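Local coordinates for protein beta-fructofuranosidase (Bifidobacterium adolescentis, PDB 6NOB) that probably hydrolyses terminal beta-D-fructofuranosides such as sucrose, as a glycoside hydrolase of family 32, at residues W155-W160 against R189-A194; V176-Q181 against L219-H224. One frame throughout, in Å; residues are numbered along the deposited sequence.

Contact 1: W155-W160 against R189-A194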
# COMPACT_ATOMS: atom_id res chain seq x y z
N TRP A 155 -9.92 9.57 1.41
CA TRP A 155 -8.70 10.19 0.92
C TRP A 155 -8.79 11.71 1.08
O TRP A 155 -9.86 12.30 0.93
CB TRP A 155 -8.46 9.81 -0.54
CG TRP A 155 -7.14 10.30 -1.07
CD1 TRP A 155 -5.96 9.60 -1.13
CD2 TRP A 155 -6.86 11.59 -1.61
NE1 TRP A 155 -4.98 10.38 -1.67
CE2 TRP A 155 -5.50 11.61 -1.98
CE3 TRP A 155 -7.64 12.74 -1.83
CZ2 TRP A 155 -4.90 12.73 -2.54
CZ3 TRP A 155 -7.03 13.85 -2.38
CH2 TRP A 155 -5.68 13.84 -2.74
N ASP A 156 -7.66 12.33 1.38
CA ASP A 156 -7.57 13.79 1.50
C ASP A 156 -6.12 14.19 1.30
O ASP A 156 -5.30 13.39 0.84
CB ASP A 156 -8.13 14.26 2.85
CG ASP A 156 -8.72 15.65 2.79
OD1 ASP A 156 -8.36 16.42 1.87
OD2 ASP A 156 -9.55 15.98 3.67
N ASN A 157 -5.80 15.44 1.64
CA ASN A 157 -4.44 15.95 1.47
C ASN A 157 -3.43 15.03 2.14
O ASN A 157 -3.57 14.68 3.32
CB ASN A 157 -4.34 17.37 2.03
CG ASN A 157 -5.09 18.39 1.19
OD1 ASN A 157 -4.96 18.42 -0.04
ND2 ASN A 157 -5.88 19.24 1.84
N MET A 158 -2.41 14.64 1.39
CA MET A 158 -1.64 13.45 1.70
C MET A 158 -0.47 13.75 2.63
O MET A 158 0.32 14.67 2.38
CB MET A 158 -1.13 12.81 0.40
CG MET A 158 -2.12 11.82 -0.19
SD MET A 158 -2.31 10.36 0.87
CE MET A 158 -3.90 10.65 1.64
N HIS A 159 -0.37 12.97 3.70
CA HIS A 159 0.76 12.91 4.61
C HIS A 159 1.52 11.61 4.39
O HIS A 159 1.08 10.72 3.65
CB HIS A 159 0.31 12.99 6.08
CG HIS A 159 -0.58 14.15 6.40
ND1 HIS A 159 -1.73 14.43 5.71
CD2 HIS A 159 -0.49 15.08 7.38
CE1 HIS A 159 -2.31 15.50 6.23
NE2 HIS A 159 -1.58 15.91 7.25
N TRP A 160 2.65 11.48 5.07
CA TRP A 160 3.39 10.22 5.14
C TRP A 160 3.33 9.72 6.58
O TRP A 160 3.87 10.36 7.49
CB TRP A 160 4.84 10.40 4.70
CG TRP A 160 5.07 10.28 3.23
CD1 TRP A 160 4.27 10.74 2.23
CD2 TRP A 160 6.18 9.64 2.59
NE1 TRP A 160 4.81 10.44 1.01
CE2 TRP A 160 5.99 9.76 1.20
CE3 TRP A 160 7.32 8.98 3.06
CZ2 TRP A 160 6.89 9.25 0.27
CZ3 TRP A 160 8.22 8.47 2.14
CH2 TRP A 160 8.00 8.61 0.76
N ARG A 189 -9.11 26.01 -2.52
CA ARG A 189 -9.29 25.74 -3.94
C ARG A 189 -8.37 24.64 -4.45
O ARG A 189 -8.60 24.11 -5.54
CB ARG A 189 -9.05 27.01 -4.76
CG ARG A 189 -9.98 28.18 -4.43
CD ARG A 189 -9.47 29.45 -5.08
NE ARG A 189 -8.13 29.79 -4.61
CZ ARG A 189 -7.33 30.68 -5.19
NH1 ARG A 189 -7.72 31.33 -6.27
NH2 ARG A 189 -6.12 30.91 -4.68
N ILE A 190 -7.35 24.27 -3.68
CA ILE A 190 -6.35 23.32 -4.16
C ILE A 190 -6.38 22.07 -3.30
O ILE A 190 -6.88 22.06 -2.17
CB ILE A 190 -4.93 23.93 -4.18
CG1 ILE A 190 -4.61 24.61 -2.85
CG2 ILE A 190 -4.82 24.94 -5.31
CD1 ILE A 190 -3.22 25.21 -2.79
N VAL A 191 -5.84 20.99 -3.86
CA VAL A 191 -5.76 19.69 -3.20
C VAL A 191 -4.47 19.02 -3.65
O VAL A 191 -3.99 19.25 -4.77
CB VAL A 191 -7.01 18.82 -3.52
CG1 VAL A 191 -7.05 18.45 -5.00
CG2 VAL A 191 -7.03 17.57 -2.65
N GLY A 192 -3.89 18.20 -2.77
CA GLY A 192 -2.67 17.49 -3.10
C GLY A 192 -1.96 16.92 -1.88
O GLY A 192 -2.58 16.24 -1.06
N GLY A 193 -0.65 17.16 -1.77
CA GLY A 193 0.11 16.78 -0.60
C GLY A 193 1.35 16.00 -0.97
O GLY A 193 1.83 16.05 -2.11
N ALA A 194 1.89 15.28 0.01
CA ALA A 194 3.09 14.46 -0.18
C ALA A 194 2.65 13.10 -0.70
O ALA A 194 2.30 12.21 0.08
CB ALA A 194 3.87 14.34 1.13
O HOH W 1 -6.94 21.66 0.50
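The side-chain amide of N157 and the backbone of M158 hold the strand of V191, G192 and G193 where two blades of the family's five-bladed beta-propeller come together. M158 and G193 form a single parallel bridge: M158 N donates to G192 O at 2.9 Å, and A194 N donates to M158 O. N157 carries the pairing one step further with its side chain. With CG anti to its own carbonyl carbon (chi1 -71°), its amide reaches the backbone of G192, and G192 N points almost straight down the C=O bond of N157 OD1, 2.9 Å away. An asparagine suits this place because its oxygen can stand in for a backbone carbonyl while its nitrogen serves another partner.

Both glycines have backbone angles that would jam a CB against the preceding carbonyl oxygen. At G193 a CB would also lie only 2.4 Å from M158 N, so the close approach of the chains depends on a bare alpha carbon. Beyond the glycines, the small CB of A194 packs 3.8 Å from W160 CD1; the indole NE1 is bonded to F195 O, and A194 O accepts from Q147. Toward the exposed end, the edge of the W155 ring, near its plane, meets V191, CZ3 to CG2 at 3.7 Å, while the same indole also meets the ring of W128.

In the next shell, D156 positions N157. Its OD1 accepts from N157 N at 2.8 Å, from the anti side and 32° out of the carboxylate plane, and its OD2 is tied by a salt bridge to R52. The other end of the N157 amide is also occupied: a water accepts from ND2 at 3.0 Å and donates to I190 O at 2.7 Å.

Contact 2: V176-Q181 against L219-H224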
# COMPACT_ATOMS: atom_id res chain seq x y z
N VAL A 176 4.34 11.14 12.48
CA VAL A 176 4.04 11.50 11.10
C VAL A 176 5.28 12.11 10.46
O VAL A 176 5.93 12.98 11.04
CB VAL A 176 2.84 12.46 11.04
CG1 VAL A 176 2.72 13.10 9.67
CG2 VAL A 176 1.56 11.71 11.39
N PHE A 177 5.60 11.65 9.25
CA PHE A 177 6.89 11.91 8.62
C PHE A 177 6.86 13.10 7.67
O PHE A 177 7.67 14.03 7.82
CB PHE A 177 7.36 10.65 7.88
CG PHE A 177 8.74 10.76 7.34
CD1 PHE A 177 9.84 10.77 8.19
CD2 PHE A 177 8.96 10.84 5.97
CE1 PHE A 177 11.12 10.86 7.69
CE2 PHE A 177 10.24 10.94 5.47
CZ PHE A 177 11.32 10.94 6.33
N LEU A 178 5.97 13.10 6.68
CA LEU A 178 5.81 14.21 5.75
C LEU A 178 4.37 14.68 5.77
O LEU A 178 3.46 13.93 6.13
CB LEU A 178 6.23 13.82 4.33
CG LEU A 178 7.74 13.75 4.07
CD1 LEU A 178 8.02 12.91 2.84
CD2 LEU A 178 8.32 15.15 3.92
N GLU A 179 4.16 15.93 5.37
CA GLU A 179 2.88 16.60 5.50
C GLU A 179 2.59 17.38 4.23
O GLU A 179 3.49 17.64 3.43
CB GLU A 179 2.88 17.52 6.72
CG GLU A 179 3.04 16.75 8.03
CD GLU A 179 2.95 17.63 9.25
OE1 GLU A 179 2.63 18.83 9.11
OE2 GLU A 179 3.20 17.12 10.36
N PRO A 180 1.33 17.77 4.01
CA PRO A 180 0.99 18.53 2.80
C PRO A 180 1.70 19.87 2.77
O PRO A 180 2.10 20.42 3.80
CB PRO A 180 -0.53 18.72 2.91
CG PRO A 180 -0.99 17.63 3.80
CD PRO A 180 0.12 17.42 4.78
N GLN A 181 1.86 20.40 1.56
CA GLN A 181 2.35 21.76 1.40
C GLN A 181 1.52 22.71 2.26
O GLN A 181 0.30 22.53 2.37
CB GLN A 181 2.28 22.19 -0.07
CG GLN A 181 3.11 21.36 -1.03
CD GLN A 181 2.31 20.21 -1.63
OE1 GLN A 181 2.05 19.22 -0.97
NE2 GLN A 181 1.93 20.36 -2.90
N LEU A 219 14.79 9.69 0.45
CA LEU A 219 13.48 9.43 -0.12
C LEU A 219 13.30 10.28 -1.37
O LEU A 219 13.74 11.43 -1.43
CB LEU A 219 12.38 9.73 0.89
CG LEU A 219 12.63 8.85 2.12
CD1 LEU A 219 12.73 9.69 3.38
CD2 LEU A 219 11.57 7.78 2.24
N TYR A 220 12.66 9.69 -2.38
CA TYR A 220 12.23 10.39 -3.58
C TYR A 220 10.72 10.23 -3.67
O TYR A 220 10.22 9.10 -3.72
CB TYR A 220 12.90 9.82 -4.83
CG TYR A 220 14.40 10.02 -4.88
CD1 TYR A 220 14.95 11.15 -5.48
CD2 TYR A 220 15.27 9.08 -4.33
CE1 TYR A 220 16.32 11.34 -5.53
CE2 TYR A 220 16.64 9.26 -4.37
CZ TYR A 220 17.16 10.39 -4.98
OH TYR A 220 18.52 10.59 -5.04
N LEU A 221 9.99 11.34 -3.69
CA LEU A 221 8.54 11.30 -3.62
C LEU A 221 7.94 12.30 -4.59
O LEU A 221 8.62 13.18 -5.13
CB LEU A 221 8.02 11.56 -2.20
CG LEU A 221 8.26 12.98 -1.66
CD1 LEU A 221 7.03 13.47 -0.91
CD2 LEU A 221 9.48 13.01 -0.76
N THR A 222 6.63 12.17 -4.80
CA THR A 222 5.86 13.08 -5.63
C THR A 222 5.17 14.12 -4.76
O THR A 222 4.56 13.78 -3.75
CB THR A 222 4.82 12.33 -6.46
OG1 THR A 222 5.48 11.48 -7.40
CG2 THR A 222 3.90 13.31 -7.20
N ARG A 223 5.28 15.39 -5.16
CA ARG A 223 4.45 16.45 -4.62
C ARG A 223 3.33 16.73 -5.62
O ARG A 223 3.59 16.85 -6.82
CB ARG A 223 5.25 17.72 -4.36
CG ARG A 223 6.07 17.69 -3.08
CD ARG A 223 5.18 17.90 -1.86
NE ARG A 223 5.90 17.66 -0.61
CZ ARG A 223 5.34 17.65 0.59
NH1 ARG A 223 4.03 17.85 0.70
NH2 ARG A 223 6.07 17.42 1.67
N HIS A 224 2.10 16.81 -5.13
CA HIS A 224 0.92 16.99 -5.96
C HIS A 224 0.25 18.31 -5.62
O HIS A 224 0.04 18.61 -4.44
CB HIS A 224 -0.06 15.82 -5.77
CG HIS A 224 -1.27 15.89 -6.65
ND1 HIS A 224 -1.41 15.13 -7.79
CD2 HIS A 224 -2.41 16.61 -6.54
CE1 HIS A 224 -2.57 15.39 -8.35
NE2 HIS A 224 -3.21 16.28 -7.61
O HOH W 2 6.40 17.85 4.77
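R223 grips the carbonyl oxygen of E179 end-on, with the edge of its guanidinium. Both NH1 and NH2 donate to E179 O, at 2.8 and 3.1 Å, and the oxygen lies in the guanidinium plane. NH1 also gives a bond to Q181 OE1, from above the plane of the amide, which stands 72° from the guanidinium. The bend of Q181 at chi2 brings its amide alongside the arginine, and its NE2 goes on to H224 O at 3.0 Å. Next to this polar grip the side chains are apolar: L178 CD1 meets L221 CD2 tip to tip, and L219 CD1 lies 3.5 Å from F177 CE2. F177 and L178 form a classic beta bulge opposite W160, with both side chains turned toward propeller-blade strand 219-224; leucine and phenylalanine suit the apolar surface of buried L219 and L221. On the looser, partly exposed side, E179 and P180 turn away from the strand; the E179 carboxylate binds H54, and a water accepts from E179 N at 3.0 Å and, weakly, from R223 NH2. Replacing R223 with a leucine would probably leave E179 O and Q181 OE1 without these donors and the E252 carboxylate without its salt-bridge mate at NE.

Contacts 1 and 2 lie side by side, their centres about 9 Å apart, on the same side of the chain's centre. Along the chain their segments alternate, 155-160, 176-181, 189-194, then 219-224, and each later segment meets an earlier one. Strands 190-202 and 216-227, which carry the later segments, are antiparallel neighbours in one four-stranded blade, whereas strand 159-165 belongs to a different sheet. The loop 176-181 stands between: W160 O of contact 1 probably accepts from F177 N at 2.8 Å, and W160 N probably donates to L178 O at the same distance, while in contact 2 the loop packs on strand 216-227. The adjoining blades are joined through both strand and loop.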